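Hypothetical protein Cgl1923 (PDB 2P90) is of unknown function but belongs to the PAC2 family and may have a role connected with the proteasome. Local coordinates at residues M50-N63 with E88-D100. Numbering follows the deposited sequence.
Sequences MDALDHRLIASFNN and ELNLGLHVVRDND
Met50 and His94 meet with the sulfur over one face of the imidazole, a Met-aromatic contact in which Met50 SD stands 3.9 Å from the centroid of the His94 ring and only 7° off its normal. Bends at chi2 and chi3 of Met50 bring the thioether there, while its CG sits above one face of the His55 ring, displaced to the rim. His55 in turn directs its edge toward the face of His94, an offset edge-to-face pair with planes at 88°; Leu57 CD1 approaches the His94 ring obliquely. The Phe61 ring receives Leu91 O at its edge, in plane, and its other neighbours include Phe119 and Tyr9. These rings decorate two antiparallel strands, 54-61 and 92-97, of the mixed sheet of this PAC2-family protein, with strand 9-11 flanking the first and strand 103-108 the second. The pairing of the two strands illustrates a classic beta bulge: Leu93 O accepts from both Ile58 N at 2.7 Å and Ala59 N at 3.3 Å, the second donor tilted from the carbonyl plane. Beyond it, Leu91 CD2 packs 3.8 Å from Phe61 CB, and helix 116-129 covers both side chains. At this end of the pairing Phe61 N bonds to Leu91 O, Ser60 OG donates to Asn90 OD1 (3.1 Å), and Asn63 ND2 reaches Leu89 O at 3.0 Å from above the carbonyl plane. One water joins Phe61 O, Asn63 OD1 and Leu91 N; another links Asn63 ND2 to Glu88 O.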
loop_
_atom_site.group_PDB
_atom_site.type_symbol
_atom_site.label_atom_id
_atom_site.label_comp_id
_atom_site.label_asym_id
_atom_site.label_seq_id
_atom_site.Cartn_x
_atom_site.Cartn_y
_atom_site.Cartn_z
ATOM N N MET B 50 26.616 -3.259 11.762
ATOM C CA MET B 50 27.169 -2.361 10.766
ATOM C C MET B 50 28.053 -1.257 11.360
ATOM O O MET B 50 29.115 -0.971 10.824
ATOM C CB MET B 50 26.065 -1.780 9.904
ATOM C CG MET B 50 26.453 -1.689 8.428
ATOM S SD MET B 50 25.933 -3.056 7.376
ATOM C CE MET B 50 24.229 -2.499 7.232
ATOM N N ASP B 51 27.618 -0.669 12.475
ATOM C CA ASP B 51 28.352 0.382 13.148
ATOM C C ASP B 51 29.596 -0.152 13.839
ATOM O O ASP B 51 30.599 0.554 13.938
ATOM C CB ASP B 51 27.488 1.012 14.217
ATOM C CG ASP B 51 26.396 1.860 13.649
ATOM O OD1 ASP B 51 26.469 2.148 12.424
ATOM O OD2 ASP B 51 25.472 2.250 14.414
ATOM N N ALA B 52 29.517 -1.393 14.308
ATOM C CA ALA B 52 30.514 -1.944 15.206
ATOM C C ALA B 52 31.601 -2.761 14.511
ATOM O O ALA B 52 32.717 -2.844 15.016
ATOM C CB ALA B 52 29.848 -2.793 16.302
ATOM N N LEU B 53 31.276 -3.369 13.372
ATOM C CA LEU B 53 32.187 -4.296 12.690
ATOM C C LEU B 53 32.565 -3.821 11.295
ATOM O O LEU B 53 31.818 -3.020 10.680
ATOM C CB LEU B 53 31.548 -5.686 12.637
ATOM C CG LEU B 53 31.410 -6.395 13.998
ATOM C CD1 LEU B 53 30.530 -7.605 13.867
ATOM C CD2 LEU B 53 32.777 -6.804 14.607
ATOM N N ASP B 54 33.711 -4.288 10.782
ATOM C CA ASP B 54 34.046 -4.008 9.369
ATOM C C ASP B 54 33.108 -4.791 8.441
ATOM O O ASP B 54 32.816 -5.980 8.669
ATOM C CB ASP B 54 35.543 -4.259 9.020
ATOM C CG ASP B 54 36.533 -3.294 9.795
ATOM O OD1 ASP B 54 36.300 -2.043 9.877
ATOM O OD2 ASP B 54 37.544 -3.822 10.331
ATOM N N HIS B 55 32.627 -4.101 7.408
ATOM C CA HIS B 55 31.697 -4.674 6.426
ATOM C C HIS B 55 32.008 -4.125 5.025
ATOM O O HIS B 55 32.490 -3.009 4.889
ATOM C CB HIS B 55 30.242 -4.378 6.813
ATOM C CG HIS B 55 29.962 -2.924 7.019
ATOM N ND1 HIS B 55 29.539 -2.096 6.003
ATOM C CD2 HIS B 55 30.058 -2.144 8.120
ATOM C CE1 HIS B 55 29.371 -0.871 6.472
ATOM N NE2 HIS B 55 29.677 -0.874 7.758
ATOM N N ARG B 56 31.769 -4.933 3.997
ATOM C CA ARG B 56 31.949 -4.506 2.609
ATOM C C ARG B 56 30.679 -4.899 1.860
ATOM O O ARG B 56 30.194 -6.040 2.003
ATOM C CB ARG B 56 33.169 -5.180 1.932
ATOM C CG ARG B 56 34.622 -4.834 2.418
ATOM C CD ARG B 56 35.067 -3.372 2.182
ATOM N NE ARG B 56 35.100 -2.605 3.453
ATOM C CZ ARG B 56 36.114 -2.607 4.336
ATOM N NH1 ARG B 56 37.221 -3.321 4.104
ATOM N NH2 ARG B 56 36.026 -1.904 5.466
ATOM N N LEU B 57 30.149 -3.950 1.077
ATOM C CA LEU B 57 28.967 -4.184 0.214
ATOM C C LEU B 57 29.242 -5.188 -0.934
ATOM O O LEU B 57 30.190 -5.021 -1.697
ATOM C CB LEU B 57 28.467 -2.858 -0.370
ATOM C CG LEU B 57 27.129 -2.882 -1.134
ATOM C CD1 LEU B 57 26.006 -3.397 -0.250
ATOM C CD2 LEU B 57 26.798 -1.488 -1.638
ATOM N N ILE B 58 28.415 -6.219 -1.036
ATOM C CA ILE B 58 28.530 -7.217 -2.097
ATOM C C ILE B 58 27.528 -6.989 -3.245
ATOM O O ILE B 58 27.898 -7.032 -4.433
ATOM C CB ILE B 58 28.273 -8.624 -1.534
ATOM C CG1 ILE B 58 29.420 -9.059 -0.617
ATOM C CG2 ILE B 58 28.003 -9.635 -2.666
ATOM C CD1 ILE B 58 29.160 -10.352 0.039
ATOM N N ALA B 59 26.256 -6.781 -2.882
ATOM C CA ALA B 59 25.174 -6.598 -3.851
ATOM C C ALA B 59 24.164 -5.594 -3.322
ATOM O O ALA B 59 23.924 -5.535 -2.110
ATOM C CB ALA B 59 24.491 -7.912 -4.138
ATOM N N SER B 60 23.597 -4.799 -4.230
ATOM C CA SER B 60 22.526 -3.883 -3.907
ATOM C C SER B 60 21.303 -4.232 -4.709
ATOM O O SER B 60 21.344 -4.344 -5.927
ATOM C CB SER B 60 22.909 -2.447 -4.236
ATOM O OG SER B 60 23.762 -1.923 -3.240
ATOM N N PHE B 61 20.203 -4.407 -4.011
ATOM C CA PHE B 61 18.934 -4.584 -4.667
ATOM C C PHE B 61 18.372 -3.258 -5.218
ATOM O O PHE B 61 18.631 -2.148 -4.675
ATOM C CB PHE B 61 17.978 -5.299 -3.725
ATOM C CG PHE B 61 18.317 -6.761 -3.534
ATOM C CD1 PHE B 61 17.613 -7.744 -4.220
ATOM C CD2 PHE B 61 19.377 -7.154 -2.698
ATOM C CE1 PHE B 61 17.926 -9.120 -4.056
ATOM C CE2 PHE B 61 19.709 -8.521 -2.533
ATOM C CZ PHE B 61 18.970 -9.508 -3.221
ATOM N N ASN B 62 17.648 -3.394 -6.327
ATOM C CA ASN B 62 16.976 -2.276 -6.978
ATOM C C ASN B 62 15.637 -2.008 -6.332
ATOM O O ASN B 62 14.692 -2.787 -6.493
ATOM C CB ASN B 62 16.783 -2.550 -8.481
ATOM C CG ASN B 62 16.180 -1.338 -9.237
ATOM O OD1 ASN B 62 15.909 -0.274 -8.655
ATOM N ND2 ASN B 62 16.003 -1.490 -10.520
ATOM N N ASN B 63 15.562 -0.906 -5.605
ATOM C CA ASN B 63 14.316 -0.439 -4.975
ATOM C C ASN B 63 13.158 -0.097 -5.947
ATOM O O ASN B 63 11.996 -0.167 -5.583
ATOM C CB ASN B 63 14.627 0.761 -4.091
ATOM C CG ASN B 63 15.286 0.369 -2.775
ATOM O OD1 ASN B 63 15.606 -0.817 -2.528
ATOM N ND2 ASN B 63 15.441 1.366 -1.882
ATOM N N GLU B 88 18.613 6.399 1.511
ATOM C CA GLU B 88 18.659 5.550 0.315
ATOM C C GLU B 88 17.863 4.252 0.437
ATOM O O GLU B 88 17.552 3.630 -0.569
ATOM C CB GLU B 88 20.108 5.223 -0.055
ATOM C CG GLU B 88 20.740 6.219 -0.996
ATOM C CD GLU B 88 22.135 5.800 -1.440
ATOM O OE1 GLU B 88 22.348 4.579 -1.704
ATOM O OE2 GLU B 88 23.019 6.703 -1.529
ATOM N N LEU B 89 17.541 3.859 1.669
ATOM C CA LEU B 89 16.805 2.621 1.964
ATOM C C LEU B 89 17.466 1.416 1.308
ATOM O O LEU B 89 16.792 0.593 0.712
ATOM C CB LEU B 89 15.318 2.700 1.540
ATOM C CG LEU B 89 14.150 3.076 2.451
ATOM C CD1 LEU B 89 12.872 2.340 2.006
ATOM C CD2 LEU B 89 14.333 2.835 3.924
ATOM N N ASN B 90 18.792 1.339 1.410
ATOM C CA ASN B 90 19.555 0.260 0.782
ATOM C C ASN B 90 19.192 -1.088 1.365
ATOM O O ASN B 90 19.215 -1.274 2.564
ATOM C CB ASN B 90 21.065 0.491 0.878
ATOM C CG ASN B 90 21.890 -0.677 0.270
ATOM O OD1 ASN B 90 21.956 -0.873 -0.974
ATOM N ND2 ASN B 90 22.531 -1.452 1.154
ATOM N N LEU B 91 18.767 -1.987 0.486
ATOM C CA LEU B 91 18.613 -3.389 0.778
ATOM C C LEU B 91 19.869 -3.976 0.143
ATOM O O LEU B 91 19.985 -4.032 -1.077
ATOM C CB LEU B 91 17.334 -3.945 0.120
ATOM C CG LEU B 91 16.992 -5.448 0.218
ATOM C CD1 LEU B 91 16.732 -5.868 1.661
ATOM C CD2 LEU B 91 15.802 -5.763 -0.595
ATOM N N GLY B 92 20.835 -4.358 0.965
ATOM C CA GLY B 92 22.092 -4.829 0.449
ATOM C C GLY B 92 22.532 -6.105 1.106
ATOM O O GLY B 92 22.093 -6.434 2.205
ATOM N N LEU B 93 23.395 -6.829 0.395
ATOM C CA LEU B 93 24.105 -7.981 0.910
ATOM C C LEU B 93 25.525 -7.543 1.229
ATOM O O LEU B 93 26.221 -6.943 0.377
ATOM C CB LEU B 93 24.115 -9.101 -0.133
ATOM C CG LEU B 93 24.775 -10.422 0.273
ATOM C CD1 LEU B 93 24.050 -11.004 1.470
ATOM C CD2 LEU B 93 24.726 -11.407 -0.887
ATOM N N HIS B 94 25.937 -7.809 2.467
ATOM C CA HIS B 94 27.283 -7.410 2.938
ATOM C C HIS B 94 28.079 -8.595 3.391
ATOM O O HIS B 94 27.499 -9.589 3.867
ATOM C CB HIS B 94 27.223 -6.465 4.132
ATOM C CG HIS B 94 26.533 -5.176 3.839
ATOM N ND1 HIS B 94 25.168 -5.016 3.980
ATOM C CD2 HIS B 94 27.017 -3.989 3.408
ATOM C CE1 HIS B 94 24.841 -3.782 3.647
ATOM N NE2 HIS B 94 25.944 -3.141 3.294
ATOM N N VAL B 95 29.409 -8.485 3.222
ATOM C CA VAL B 95 30.341 -9.352 3.952
ATOM C C VAL B 95 30.732 -8.600 5.224
ATOM O O VAL B 95 31.165 -7.447 5.167
ATOM C CB VAL B 95 31.586 -9.839 3.114
ATOM C CG1 VAL B 95 32.324 -8.712 2.421
ATOM C CG2 VAL B 95 32.549 -10.698 4.016
ATOM N N VAL B 96 30.509 -9.235 6.369
ATOM C CA VAL B 96 30.839 -8.621 7.663
ATOM C C VAL B 96 31.890 -9.497 8.383
ATOM O O VAL B 96 31.833 -10.721 8.322
ATOM C CB VAL B 96 29.560 -8.396 8.564
ATOM C CG1 VAL B 96 29.902 -7.572 9.839
ATOM C CG2 VAL B 96 28.387 -7.729 7.764
ATOM N N ARG B 97 32.842 -8.881 9.066
ATOM C CA ARG B 97 33.814 -9.675 9.821
ATOM C C ARG B 97 33.720 -9.451 11.331
ATOM O O ARG B 97 33.734 -8.299 11.801
ATOM C CB ARG B 97 35.236 -9.446 9.270
ATOM C CG ARG B 97 35.426 -10.162 7.932
ATOM C CD ARG B 97 36.593 -9.634 7.146
ATOM N NE ARG B 97 36.563 -10.066 5.742
ATOM C CZ ARG B 97 36.930 -11.270 5.287
ATOM N NH1 ARG B 97 36.871 -11.519 3.989
ATOM N NH2 ARG B 97 37.352 -12.229 6.107
ATOM N N ASP B 98 33.590 -10.549 12.076
ATOM C CA ASP B 98 33.533 -10.492 13.549
ATOM C C ASP B 98 34.871 -10.059 14.191
ATOM O O ASP B 98 35.837 -9.730 13.482
ATOM C CB ASP B 98 33.024 -11.809 14.147
ATOM C CG ASP B 98 34.047 -12.965 14.057
ATOM O OD1 ASP B 98 35.240 -12.755 13.673
ATOM O OD2 ASP B 98 33.634 -14.107 14.386
ATOM N N ASN B 99 34.923 -10.057 15.528
ATOM C CA ASN B 99 36.123 -9.597 16.252
ATOM C C ASN B 99 37.425 -10.367 15.872
ATOM O O ASN B 99 38.529 -9.833 15.975
ATOM C CB ASN B 99 35.882 -9.651 17.749
ATOM C CG ASN B 99 34.994 -8.523 18.248
ATOM O OD1 ASN B 99 34.980 -7.421 17.687
ATOM N ND2 ASN B 99 34.264 -8.789 19.342
ATOM N N ASP B 100 37.270 -11.603 15.406
ATOM C CA ASP B 100 38.394 -12.413 14.904
ATOM C C ASP B 100 38.575 -12.350 13.384
ATOM O O ASP B 100 39.279 -13.179 12.808
ATOM C CB ASP B 100 38.200 -13.875 15.334
ATOM C CG ASP B 100 38.180 -14.029 16.850
ATOM O OD1 ASP B 100 39.149 -13.563 17.508
ATOM O OD2 ASP B 100 37.189 -14.581 17.381
HETATM O O HOH W 1 35.239 -6.425 12.099
HETATM O O HOH W 2 18.238 -1.124 -2.335
HETATM O O HOH W 3 15.654 4.341 -2.462
#